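Local coordinates for protein polyprenyl synthetase (Nonlabens dokdonensis, PDB 6KD7) that probably catalyses magnesium-dependent prenyl transfer as a geranylgeranyl pyrophosphate synthase, and binds pyrophosphate, at residues Lys16-Ala21 with Asp60-Ala65; Ile66-Phe71 with Gly174-Met179; Arg116-Tyr121 with Tyr127-Val132. All blocks are in the same frame, centred on the assembly; numbering follows the deposited sequence.

Contact 1: Lys16-Ala21 with Asp60-Ala65; sequences KSKVTA and DAMNAA
Lys18 sends its side chain across to Met62 and Asn63, and these three residues make the whole of this small contact, which buries 117 Å² in total. The lysine, whose chain bends at chi2 (144°), crosses both partners at about a right angle. Met62 CB and CG both lie beside Lys18 NZ, CG at 3.9 Å. The same NZ is 3.1 Å from Asn63 OD1. The modelled approach of Lys18 CD to that oxygen is too short to trust, and nothing is read from it.

Further out, the ammonium group has a firm partner on its own helix: a salt bridge to Glu14, one turn earlier. Met62 sets out toward the lysine, but with CG anti to the backbone N (chi1 -168°) and bends at chi2 and chi3 its end turns away, and the side chain packs on Thr10 and Phe11 of helix 4-18 and Leu48 of helix 42-54. Asn63 also touches Asp120 and Tyr121 of the loop after helix 100-116.

The backbones stay well apart, with 7.8 Å between Lys18 CA and Asn63 CA, the nearest pair. Val19 is the first residue to depart from helical angles, so the lysine sits at the end of helix 4-18. Helix 58-82 is kinked where the N atoms of Asn63 and Ala64 lack their helical bonds; Tyr121 OH bridges the break, bonding to both Asp60 O and Ala64 N. The arrangement is peripheral helix packing, joining the N-terminal helix to a core helix of the all-alpha isoprenoid synthase fold.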
ATOM      1  N   LYS A  16      -1.472   6.471 -42.227  1.00 43.16           N
ATOM      2  CA  LYS A  16      -1.808   5.031 -42.202  1.00 49.25           C
ATOM      3  C   LYS A  16      -0.832   4.283 -43.108  1.00 48.54           C
ATOM      4  O   LYS A  16      -0.387   3.204 -42.725  1.00 56.17           O
ATOM      5  CB  LYS A  16      -3.253   4.838 -42.665  1.00 59.21           C
ATOM      6  CG  LYS A  16      -3.608   3.423 -43.089  1.00 75.29           C
ATOM      7  CD  LYS A  16      -5.058   3.056 -42.870  1.00 92.19           C
ATOM      8  CE  LYS A  16      -5.384   2.677 -41.438  1.00101.40           C
ATOM      9  NZ  LYS A  16      -4.611   1.500 -40.976  1.00102.73           N
ATOM     10  N   SER A  17      -0.529   4.853 -44.264  1.00 39.07           N
ATOM     11  CA  SER A  17       0.403   4.245 -45.243  1.00 44.24           C
ATOM     12  C   SER A  17       1.867   4.196 -44.770  1.00 44.61           C
ATOM     13  O   SER A  17       2.539   3.230 -45.112  1.00 51.21           O
ATOM     14  CB  SER A  17       0.244   4.889 -46.594  1.00 47.32           C
ATOM     15  OG  SER A  17       1.437   4.828 -47.343  1.00 51.32           O
ATOM     16  N   LYS A  18       2.362   5.217 -44.065  1.00 44.61           N
ATOM     17  CA  LYS A  18       3.810   5.264 -43.710  1.00 44.91           C
ATOM     18  C   LYS A  18       4.151   4.766 -42.303  1.00 45.74           C
ATOM     19  O   LYS A  18       5.342   4.715 -41.996  1.00 49.93           O
ATOM     20  CB  LYS A  18       4.374   6.664 -43.948  1.00 48.94           C
ATOM     21  CG  LYS A  18       4.952   6.877 -45.336  1.00 59.01           C
ATOM     22  CD  LYS A  18       4.702   8.263 -45.863  1.00 74.34           C
ATOM     23  CE  LYS A  18       4.844   8.375 -47.366  1.00 75.02           C
ATOM     24  NZ  LYS A  18       4.495   9.736 -47.831  1.00 71.25           N
ATOM     25  N   VAL A  19       3.165   4.490 -41.452  1.00 38.30           N
ATOM     26  CA  VAL A  19       3.486   3.922 -40.110  1.00 34.94           C
ATOM     27  C   VAL A  19       2.884   2.525 -40.114  1.00 31.35           C
ATOM     28  O   VAL A  19       1.725   2.398 -39.761  1.00 32.32           O
ATOM     29  CB  VAL A  19       2.922   4.773 -38.961  1.00 34.99           C
ATOM     30  CG1 VAL A  19       3.182   4.133 -37.610  1.00 38.27           C
ATOM     31  CG2 VAL A  19       3.460   6.186 -39.000  1.00 36.92           C
ATOM     32  N   THR A  20       3.682   1.535 -40.499  1.00 29.91           N
ATOM     33  CA  THR A  20       3.166   0.166 -40.725  1.00 36.03           C
ATOM     34  C   THR A  20       3.785  -0.895 -39.811  1.00 34.55           C
ATOM     35  O   THR A  20       3.371  -2.041 -39.939  1.00 39.44           O
ATOM     36  CB  THR A  20       3.373  -0.187 -42.199  1.00 42.27           C
ATOM     37  OG1 THR A  20       4.766  -0.050 -42.469  1.00 37.52           O
ATOM     38  CG2 THR A  20       2.602   0.733 -43.116  1.00 41.63           C
ATOM     39  N   ALA A  21       4.716  -0.546 -38.926  1.00 31.16           N
ATOM     40  CA  ALA A  21       5.309  -1.605 -38.082  1.00 29.94           C
ATOM     41  C   ALA A  21       4.202  -2.235 -37.235  1.00 31.37           C
ATOM     42  O   ALA A  21       3.431  -1.485 -36.668  1.00 32.94           O
ATOM     43  CB  ALA A  21       6.374  -1.005 -37.210  1.00 30.60           C
ATOM     44  N   ASP A  60       5.713  16.248 -50.820  1.00 37.96           N
ATOM     45  CA  ASP A  60       7.177  16.298 -50.598  1.00 41.15           C
ATOM     46  C   ASP A  60       7.426  16.352 -49.083  1.00 39.94           C
ATOM     47  O   ASP A  60       8.316  15.635 -48.627  1.00 36.71           O
ATOM     48  CB  ASP A  60       7.898  17.501 -51.222  1.00 48.06           C
ATOM     49  CG  ASP A  60       7.978  17.555 -52.748  1.00 57.88           C
ATOM     50  OD1 ASP A  60       8.071  16.446 -53.379  1.00 48.70           O
ATOM     51  OD2 ASP A  60       7.918  18.727 -53.294  1.00 49.07           O
ATOM     52  N   ALA A  61       6.650  17.165 -48.366  1.00 32.84           N
ATOM     53  CA  ALA A  61       6.803  17.459 -46.930  1.00 34.49           C
ATOM     54  C   ALA A  61       6.215  16.352 -46.038  1.00 30.13           C
ATOM     55  O   ALA A  61       6.365  16.438 -44.829  1.00 31.67           O
ATOM     56  CB  ALA A  61       6.190  18.787 -46.626  1.00 35.13           C
ATOM     57  N   MET A  62       5.574  15.354 -46.607  1.00 27.88           N
ATOM     58  CA  MET A  62       4.652  14.481 -45.861  1.00 28.82           C
ATOM     59  C   MET A  62       5.454  13.687 -44.815  1.00 34.01           C
ATOM     60  O   MET A  62       5.013  13.666 -43.673  1.00 29.34           O
ATOM     61  CB  MET A  62       3.932  13.496 -46.772  1.00 26.47           C
ATOM     62  CG  MET A  62       2.760  12.759 -46.105  1.00 30.72           C
ATOM     63  SD  MET A  62       1.502  13.858 -45.404  1.00 37.32           S
ATOM     64  CE  MET A  62       0.898  14.690 -46.881  1.00 36.89           C
ATOM     65  N   ASN A  63       6.556  13.032 -45.198  1.00 31.25           N
ATOM     66  CA  ASN A  63       7.341  12.190 -44.249  1.00 31.49           C
ATOM     67  C   ASN A  63       7.770  13.064 -43.052  1.00 28.11           C
ATOM     68  O   ASN A  63       7.585  12.620 -41.912  1.00 27.76           O
ATOM     69  CB  ASN A  63       8.489  11.475 -44.953  1.00 30.68           C
ATOM     70  CG  ASN A  63       8.013  10.277 -45.746  1.00 31.84           C
ATOM     71  OD1 ASN A  63       6.841   9.947 -45.761  1.00 32.17           O
ATOM     72  ND2 ASN A  63       8.934   9.586 -46.378  1.00 37.11           N
ATOM     73  N   ALA A  64       8.219  14.290 -43.281  1.00 25.27           N
ATOM     74  CA  ALA A  64       8.631  15.210 -42.213  1.00 24.87           C
ATOM     75  C   ALA A  64       7.433  15.611 -41.337  1.00 29.69           C
ATOM     76  O   ALA A  64       7.620  15.803 -40.106  1.00 30.18           O
ATOM     77  CB  ALA A  64       9.263  16.436 -42.775  1.00 24.40           C
ATOM     78  N   ALA A  65       6.284  15.870 -41.948  1.00 26.82           N
ATOM     79  CA  ALA A  65       5.018  16.180 -41.245  1.00 27.91           C
ATOM     80  C   ALA A  65       4.666  15.004 -40.313  1.00 26.42           C
ATOM     81  O   ALA A  65       4.361  15.228 -39.153  1.00 24.87           O
ATOM     82  CB  ALA A  65       3.904  16.399 -42.251  1.00 28.41           C
TER

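Contact 2: Ile66-Phe71 with Gly174-Met179; sequences IAVEVF and GCALQM
Val68 wedges both of its methyl groups against helix 158-183, one on Ala176 and the other on Met179, and contributes nearly half of the 138 Å² buried here. Its CG1, anti to the backbone N (chi1 160°), reaches Ala176 CB at 4.1 Å. The second branch, CG2, meets Met179 SD at 3.6 Å. Since the methionine is extended up to its sulfur and bends only at chi3 (56°), its methyl folds back over the same branch, with CE 3.8 Å from Val68 CG2. The two side chains thus lie alongside each other, pointing in opposite directions.

No hydrogen bond crosses the interface; each helix keeps its own, such as Met179 N to Cys175 O. The small alanine lets the backbones come near, with Val68 CA and Ala176 CA 6.5 Å apart, and the two segments run in broadly opposing directions, well short of antiparallel. All three side chains are buried. Helix 42-54 closes a further flank: Val68 also packs on Arg43 and Thr47, and Thr47 OG1 bonds to Ala176 O.

The side chain of Val68 is about 10 Å from the bound pyrophosphate, and Arg43, which it touches, belongs to that pocket. This is the close packing of core helices characteristic of the isoprenoid synthase fold, a bundle built round the catalytic cavity.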
ATOM      1  N   ILE A  66       4.741  13.794 -40.820  1.00 23.28           N
ATOM      2  CA  ILE A  66       4.462  12.589 -40.022  1.00 26.05           C
ATOM      3  C   ILE A  66       5.505  12.470 -38.898  1.00 30.71           C
ATOM      4  O   ILE A  66       5.081  12.148 -37.769  1.00 26.48           O
ATOM      5  CB  ILE A  66       4.420  11.372 -40.924  1.00 26.19           C
ATOM      6  CG1 ILE A  66       3.239  11.506 -41.887  1.00 29.22           C
ATOM      7  CG2 ILE A  66       4.352  10.088 -40.092  1.00 27.68           C
ATOM      8  CD1 ILE A  66       3.167  10.388 -42.920  1.00 31.43           C
ATOM      9  N   ALA A  67       6.783  12.805 -39.131  1.00 27.27           N
ATOM     10  CA  ALA A  67       7.809  12.781 -38.060  1.00 27.68           C
ATOM     11  C   ALA A  67       7.347  13.695 -36.917  1.00 25.56           C
ATOM     12  O   ALA A  67       7.508  13.358 -35.730  1.00 22.57           O
ATOM     13  CB  ALA A  67       9.167  13.243 -38.546  1.00 25.82           C
ATOM     14  N   VAL A  68       6.917  14.884 -37.278  1.00 23.30           N
ATOM     15  CA  VAL A  68       6.479  15.887 -36.294  1.00 26.27           C
ATOM     16  C   VAL A  68       5.366  15.282 -35.414  1.00 26.72           C
ATOM     17  O   VAL A  68       5.436  15.435 -34.203  1.00 26.75           O
ATOM     18  CB  VAL A  68       6.057  17.168 -37.006  1.00 26.99           C
ATOM     19  CG1 VAL A  68       5.159  18.035 -36.155  1.00 29.42           C
ATOM     20  CG2 VAL A  68       7.278  17.941 -37.414  1.00 31.04           C
ATOM     21  N   GLU A  69       4.371  14.655 -36.012  1.00 27.43           N
ATOM     22  CA  GLU A  69       3.212  14.103 -35.294  1.00 28.60           C
ATOM     23  C   GLU A  69       3.696  12.916 -34.452  1.00 27.25           C
ATOM     24  O   GLU A  69       3.186  12.751 -33.334  1.00 24.88           O
ATOM     25  CB  GLU A  69       2.113  13.684 -36.273  1.00 26.16           C
ATOM     26  CG  GLU A  69       0.873  13.038 -35.631  1.00 30.19           C
ATOM     27  CD  GLU A  69      -0.007  14.027 -34.873  1.00 29.63           C
ATOM     28  OE1 GLU A  69       0.356  15.218 -34.740  1.00 30.13           O
ATOM     29  OE2 GLU A  69      -1.055  13.588 -34.422  1.00 39.82           O
ATOM     30  N   VAL A  70       4.566  12.071 -34.997  1.00 23.37           N
ATOM     31  CA  VAL A  70       5.049  10.903 -34.227  1.00 23.16           C
ATOM     32  C   VAL A  70       5.819  11.433 -33.019  1.00 26.61           C
ATOM     33  O   VAL A  70       5.554  10.971 -31.903  1.00 24.38           O
ATOM     34  CB  VAL A  70       5.860   9.958 -35.091  1.00 24.32           C
ATOM     35  CG1 VAL A  70       6.539   8.890 -34.265  1.00 25.75           C
ATOM     36  CG2 VAL A  70       4.949   9.318 -36.129  1.00 26.52           C
ATOM     37  N   PHE A  71       6.619  12.470 -33.222  1.00 25.45           N
ATOM     38  CA  PHE A  71       7.419  13.080 -32.150  1.00 24.47           C
ATOM     39  C   PHE A  71       6.475  13.602 -31.084  1.00 25.19           C
ATOM     40  O   PHE A  71       6.663  13.265 -29.903  1.00 24.32           O
ATOM     41  CB  PHE A  71       8.334  14.210 -32.631  1.00 21.94           C
ATOM     42  CG  PHE A  71       8.990  14.916 -31.489  1.00 20.33           C
ATOM     43  CD1 PHE A  71      10.031  14.321 -30.798  1.00 22.53           C
ATOM     44  CD2 PHE A  71       8.520  16.118 -31.046  1.00 19.67           C
ATOM     45  CE1 PHE A  71      10.591  14.937 -29.687  1.00 19.84           C
ATOM     46  CE2 PHE A  71       9.078  16.738 -29.937  1.00 19.95           C
ATOM     47  CZ  PHE A  71      10.109  16.145 -29.260  1.00 21.33           C
ATOM     48  N   GLY A 174       7.378  26.350 -34.131  1.00 23.16           N
ATOM     49  CA  GLY A 174       8.477  26.907 -34.926  1.00 28.34           C
ATOM     50  C   GLY A 174       9.133  25.847 -35.782  1.00 28.97           C
ATOM     51  O   GLY A 174       9.295  26.045 -36.999  1.00 26.24           O
ATOM     52  N   CYS A 175       9.474  24.732 -35.166  1.00 25.57           N
ATOM     53  CA  CYS A 175      10.241  23.656 -35.803  1.00 25.53           C
ATOM     54  C   CYS A 175       9.409  23.066 -36.932  1.00 25.84           C
ATOM     55  O   CYS A 175       9.971  22.779 -37.985  1.00 25.81           O
ATOM     56  CB  CYS A 175      10.657  22.617 -34.751  1.00 23.18           C
ATOM     57  SG  CYS A 175      11.389  21.139 -35.468  1.00 25.90           S
ATOM     58  N   ALA A 176       8.140  22.735 -36.678  1.00 25.57           N
ATOM     59  CA  ALA A 176       7.242  22.145 -37.692  1.00 25.47           C
ATOM     60  C   ALA A 176       7.208  23.065 -38.937  1.00 26.43           C
ATOM     61  O   ALA A 176       7.272  22.536 -40.047  1.00 27.45           O
ATOM     62  CB  ALA A 176       5.851  21.944 -37.132  1.00 26.86           C
ATOM     63  N   LEU A 177       7.086  24.378 -38.749  1.00 25.23           N
ATOM     64  CA  LEU A 177       7.048  25.358 -39.868  1.00 29.18           C
ATOM     65  C   LEU A 177       8.422  25.380 -40.567  1.00 28.56           C
ATOM     66  O   LEU A 177       8.464  25.165 -41.805  1.00 29.68           O
ATOM     67  CB  LEU A 177       6.664  26.733 -39.318  1.00 27.66           C
ATOM     68  CG  LEU A 177       5.206  26.848 -38.878  1.00 28.99           C
ATOM     69  CD1 LEU A 177       5.030  28.025 -37.969  1.00 28.76           C
ATOM     70  CD2 LEU A 177       4.270  26.960 -40.065  1.00 32.40           C
ATOM     71  N   GLN A 178       9.501  25.504 -39.786  1.00 27.87           N
ATOM     72  CA  GLN A 178      10.876  25.521 -40.307  1.00 25.95           C
ATOM     73  C   GLN A 178      11.127  24.275 -41.143  1.00 28.22           C
ATOM     74  O   GLN A 178      11.770  24.446 -42.209  1.00 26.12           O
ATOM     75  CB  GLN A 178      11.892  25.811 -39.216  1.00 29.38           C
ATOM     76  CG  GLN A 178      13.289  25.771 -39.771  1.00 30.48           C
ATOM     77  CD  GLN A 178      14.325  26.267 -38.807  1.00 32.65           C
ATOM     78  OE1 GLN A 178      15.488  26.318 -39.191  1.00 35.02           O
ATOM     79  NE2 GLN A 178      13.960  26.609 -37.583  1.00 27.04           N
ATOM     80  N   MET A 179      10.590  23.106 -40.788  1.00 24.92           N
ATOM     81  CA  MET A 179      10.886  21.868 -41.550  1.00 28.17           C
ATOM     82  C   MET A 179      10.253  21.961 -42.951  1.00 32.30           C
ATOM     83  O   MET A 179      10.763  21.284 -43.903  1.00 27.77           O
ATOM     84  CB  MET A 179      10.391  20.589 -40.840  1.00 28.02           C
ATOM     85  CG  MET A 179      11.238  20.298 -39.570  1.00 33.57           C
ATOM     86  SD  MET A 179      10.587  19.046 -38.439  1.00 34.71           S
ATOM     87  CE  MET A 179      10.400  17.645 -39.506  1.00 40.16           C
TER

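Contact 3: Arg116-Tyr121 with Tyr127-Val132; sequences RLFEDY and YQLNKV
Phe118 and Leu129 mark the closest approach of the two backbones, with their CA atoms 7.2 Å apart. The link between helices 100-116 and 123-150 of the all-alpha isoprenoid synthase fold here packs back on the helix that follows it. Two overlapping type I beta turns shape the link, one from Arg116 to Glu119 and one from Phe118 to Tyr121. Glu119 N bonds to Arg116 O and Tyr121 N to Phe118 O, in a backbone that has helical angles over 117-120 but not the regular helical bonds. Residues 127-132 are regular helix, with Lys131 N bonded to Tyr127 O.

Leu129 and Phe118 bury similar areas, and Leu129 makes its contacts through two different atoms. Its CB stands over one face of the Phe118 ring, 4.3 Å from the ring centroid and 14° off the normal, a CH-pi contact. Asn130 comes to the same ring obliquely: its amide plane is turned 76° from the ring plane, and its CG is 4.0 Å from Phe118 CD2. Elsewhere Phe118 packs on Met179 and Ala67 and meets Phe133 edge to face. Replacing this phenylalanine by an alanine would probably open a gap beneath Leu129 CB and leave Met179 and Phe133 without the ring they pack on.

The second subunit packs against another side of this region. Tyr127 OH bonds to Glu119 O of that subunit, and the same bond is repeated in the reverse direction, tying link and helix to their counterparts.

Leu129 is extended beyond CB, which carries CD1 past Phe118 to a second aromatic face. There CD1 lies over the Tyr121 ring, 4.0 Å from its centroid and 27° off the normal, its closest ring atom being Tyr121 CD2 at 3.6 Å.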
ATOM      1  N   ARG A 116      13.574   8.212 -38.273  1.00 22.20           N
ATOM      2  CA  ARG A 116      13.662   7.386 -39.498  1.00 26.55           C
ATOM      3  C   ARG A 116      12.835   7.963 -40.650  1.00 28.54           C
ATOM      4  O   ARG A 116      13.128   7.625 -41.779  1.00 28.34           O
ATOM      5  CB  ARG A 116      13.291   5.945 -39.175  1.00 26.80           C
ATOM      6  CG  ARG A 116      14.062   5.396 -37.991  1.00 31.09           C
ATOM      7  CD  ARG A 116      14.580   4.023 -38.289  1.00 34.38           C
ATOM      8  NE  ARG A 116      13.562   3.053 -38.625  1.00 36.44           N
ATOM      9  CZ  ARG A 116      13.817   1.979 -39.343  1.00 34.19           C
ATOM     10  NH1 ARG A 116      12.864   1.111 -39.606  1.00 34.13           N
ATOM     11  NH2 ARG A 116      15.032   1.780 -39.804  1.00 31.70           N
ATOM     12  N   LEU A 117      11.809   8.747 -40.348  1.00 27.90           N
ATOM     13  CA  LEU A 117      10.915   9.296 -41.384  1.00 28.74           C
ATOM     14  C   LEU A 117      11.650  10.392 -42.183  1.00 29.69           C
ATOM     15  O   LEU A 117      11.106  10.814 -43.206  1.00 33.83           O
ATOM     16  CB  LEU A 117       9.609   9.778 -40.714  1.00 28.54           C
ATOM     17  CG  LEU A 117       8.595   8.651 -40.440  1.00 28.15           C
ATOM     18  CD1 LEU A 117       7.682   8.993 -39.283  1.00 30.52           C
ATOM     19  CD2 LEU A 117       7.752   8.320 -41.664  1.00 30.70           C
ATOM     20  N   PHE A 118      12.819  10.864 -41.738  1.00 28.51           N
ATOM     21  CA  PHE A 118      13.638  11.833 -42.494  1.00 28.23           C
ATOM     22  C   PHE A 118      14.435  11.118 -43.608  1.00 30.58           C
ATOM     23  O   PHE A 118      14.960  11.801 -44.455  1.00 27.80           O
ATOM     24  CB  PHE A 118      14.564  12.609 -41.572  1.00 26.85           C
ATOM     25  CG  PHE A 118      13.841  13.429 -40.561  1.00 30.92           C
ATOM     26  CD1 PHE A 118      12.699  14.118 -40.896  1.00 33.56           C
ATOM     27  CD2 PHE A 118      14.303  13.544 -39.266  1.00 32.23           C
ATOM     28  CE1 PHE A 118      12.018  14.883 -39.963  1.00 28.49           C
ATOM     29  CE2 PHE A 118      13.599  14.282 -38.326  1.00 31.47           C
ATOM     30  CZ  PHE A 118      12.456  14.956 -38.675  1.00 27.92           C
ATOM     31  N   GLU A 119      14.539   9.800 -43.615  1.00 29.18           N
ATOM     32  CA  GLU A 119      15.593   9.095 -44.407  1.00 32.01           C
ATOM     33  C   GLU A 119      15.385   9.220 -45.923  1.00 37.42           C
ATOM     34  O   GLU A 119      16.409   9.105 -46.602  1.00 39.06           O
ATOM     35  CB  GLU A 119      15.725   7.620 -44.016  1.00 27.87           C
ATOM     36  CG  GLU A 119      16.426   7.486 -42.679  1.00 30.76           C
ATOM     37  CD  GLU A 119      16.397   6.137 -41.992  1.00 30.04           C
ATOM     38  OE1 GLU A 119      16.045   5.169 -42.660  1.00 31.45           O
ATOM     39  OE2 GLU A 119      16.903   6.054 -40.836  1.00 34.56           O
ATOM     40  N   ASP A 120      14.162   9.426 -46.435  1.00 37.93           N
ATOM     41  CA  ASP A 120      13.932   9.608 -47.897  1.00 37.11           C
ATOM     42  C   ASP A 120      14.375  10.994 -48.377  1.00 36.51           C
ATOM     43  O   ASP A 120      14.456  11.138 -49.555  1.00 39.49           O
ATOM     44  CB  ASP A 120      12.487   9.399 -48.333  1.00 37.24           C
ATOM     45  CG  ASP A 120      12.090   7.960 -48.203  1.00 40.56           C
ATOM     46  OD1 ASP A 120      12.993   7.128 -48.024  1.00 48.99           O
ATOM     47  OD2 ASP A 120      10.902   7.691 -48.248  1.00 46.06           O
ATOM     48  N   TYR A 121      14.682  11.935 -47.492  1.00 32.05           N
ATOM     49  CA  TYR A 121      15.127  13.270 -47.958  1.00 32.11           C
ATOM     50  C   TYR A 121      16.567  13.224 -48.484  1.00 40.21           C
ATOM     51  O   TYR A 121      17.318  12.315 -48.132  1.00 39.19           O
ATOM     52  CB  TYR A 121      14.847  14.346 -46.909  1.00 32.60           C
ATOM     53  CG  TYR A 121      13.372  14.546 -46.697  1.00 35.97           C
ATOM     54  CD1 TYR A 121      12.611  15.242 -47.615  1.00 33.91           C
ATOM     55  CD2 TYR A 121      12.721  13.974 -45.622  1.00 37.21           C
ATOM     56  CE1 TYR A 121      11.248  15.402 -47.448  1.00 34.16           C
ATOM     57  CE2 TYR A 121      11.357  14.116 -45.446  1.00 37.53           C
ATOM     58  CZ  TYR A 121      10.616  14.834 -46.362  1.00 35.63           C
ATOM     59  OH  TYR A 121       9.278  14.982 -46.195  1.00 30.98           O
ATOM     60  N   TYR A 127      20.141  16.491 -43.357  1.00 27.56           N
ATOM     61  CA  TYR A 127      21.014  17.121 -42.357  1.00 25.53           C
ATOM     62  C   TYR A 127      20.257  18.255 -41.673  1.00 26.99           C
ATOM     63  O   TYR A 127      20.385  18.489 -40.461  1.00 25.55           O
ATOM     64  CB  TYR A 127      22.365  17.562 -42.940  1.00 27.96           C
ATOM     65  CG  TYR A 127      23.288  18.156 -41.916  1.00 24.84           C
ATOM     66  CD1 TYR A 127      24.145  17.350 -41.191  1.00 29.07           C
ATOM     67  CD2 TYR A 127      23.257  19.496 -41.619  1.00 26.95           C
ATOM     68  CE1 TYR A 127      24.986  17.871 -40.226  1.00 27.77           C
ATOM     69  CE2 TYR A 127      24.076  20.034 -40.648  1.00 29.65           C
ATOM     70  CZ  TYR A 127      24.941  19.209 -39.955  1.00 27.84           C
ATOM     71  OH  TYR A 127      25.721  19.736 -38.981  1.00 32.29           O
ATOM     72  N   GLN A 128      19.561  19.065 -42.428  1.00 28.49           N
ATOM     73  CA  GLN A 128      18.998  20.310 -41.851  1.00 30.37           C
ATOM     74  C   GLN A 128      17.807  19.933 -40.939  1.00 23.40           C
ATOM     75  O   GLN A 128      17.595  20.609 -39.920  1.00 23.67           O
ATOM     76  CB  GLN A 128      18.600  21.232 -43.013  1.00 34.69           C
ATOM     77  CG  GLN A 128      19.752  22.037 -43.611  1.00 37.94           C
ATOM     78  CD  GLN A 128      19.171  22.971 -44.652  1.00 44.55           C
ATOM     79  OE1 GLN A 128      18.840  22.561 -45.759  1.00 37.88           O
ATOM     80  NE2 GLN A 128      18.869  24.183 -44.233  1.00 36.89           N
ATOM     81  N   LEU A 129      17.008  18.974 -41.396  1.00 23.56           N
ATOM     82  CA  LEU A 129      15.796  18.452 -40.719  1.00 26.56           C
ATOM     83  C   LEU A 129      16.253  17.873 -39.367  1.00 27.60           C
ATOM     84  O   LEU A 129      15.726  18.336 -38.332  1.00 24.33           O
ATOM     85  CB  LEU A 129      15.126  17.407 -41.612  1.00 25.00           C
ATOM     86  CG  LEU A 129      14.370  17.960 -42.828  1.00 27.18           C
ATOM     87  CD1 LEU A 129      13.797  16.830 -43.655  1.00 25.05           C
ATOM     88  CD2 LEU A 129      13.269  18.966 -42.433  1.00 25.85           C
ATOM     89  N   ASN A 130      17.249  16.974 -39.387  1.00 28.13           N
ATOM     90  CA  ASN A 130      17.742  16.286 -38.164  1.00 28.92           C
ATOM     91  C   ASN A 130      18.208  17.342 -37.191  1.00 28.91           C
ATOM     92  O   ASN A 130      17.856  17.302 -36.008  1.00 25.61           O
ATOM     93  CB  ASN A 130      18.855  15.280 -38.406  1.00 28.21           C
ATOM     94  CG  ASN A 130      18.274  13.959 -38.778  1.00 34.16           C
ATOM     95  OD1 ASN A 130      18.011  13.711 -39.963  1.00 43.46           O
ATOM     96  ND2 ASN A 130      18.093  13.093 -37.789  1.00 34.81           N
ATOM     97  N   LYS A 131      18.962  18.315 -37.681  1.00 29.10           N
ATOM     98  CA  LYS A 131      19.539  19.349 -36.790  1.00 27.88           C
ATOM     99  C   LYS A 131      18.473  20.194 -36.082  1.00 29.28           C
ATOM    100  O   LYS A 131      18.562  20.310 -34.879  1.00 25.45           O
ATOM    101  CB  LYS A 131      20.475  20.242 -37.601  1.00 34.04           C
ATOM    102  CG  LYS A 131      21.415  21.101 -36.776  1.00 38.64           C
ATOM    103  CD  LYS A 131      22.677  21.416 -37.516  1.00 46.68           C
ATOM    104  CE  LYS A 131      23.636  22.263 -36.715  1.00 51.89           C
ATOM    105  NZ  LYS A 131      22.953  23.420 -36.104  1.00 57.15           N
ATOM    106  N   VAL A 132      17.453  20.685 -36.781  1.00 25.58           N
ATOM    107  CA  VAL A 132      16.475  21.570 -36.090  1.00 25.31           C
ATOM    108  C   VAL A 132      15.551  20.674 -35.227  1.00 22.35           C
ATOM    109  O   VAL A 132      15.165  21.111 -34.116  1.00 23.49           O
ATOM    110  CB  VAL A 132      15.680  22.476 -37.053  1.00 26.38           C
ATOM    111  CG1 VAL A 132      14.816  21.659 -37.992  1.00 23.55           C
ATOM    112  CG2 VAL A 132      14.852  23.479 -36.260  1.00 25.46           C
TER

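All three contacts lie on the same side of the chain's centre, their centres 11 to 13 Å apart. Contacts 1 and 2 share helix 58-82, occupying successive turns, and Ala64 O meets Met179 CE at 3.4 Å. Contact 3 touches both: Asn63 CB is 3.2 Å from Leu117 O, and Ala67 CB is 3.6 Å from Phe118 CE1. Contact 2 is near the active site, the Val68 side chain about 10 Å from the bound pyrophosphate. Farther along helix 58-82, His72 and Leu76 line that pocket, and the helix ends where this family carries its first aspartate-rich, magnesium-binding motif. The centres of contacts 1 and 3 lie about 20 and 21 Å from the chain's centre, that of contact 2 about 11 Å.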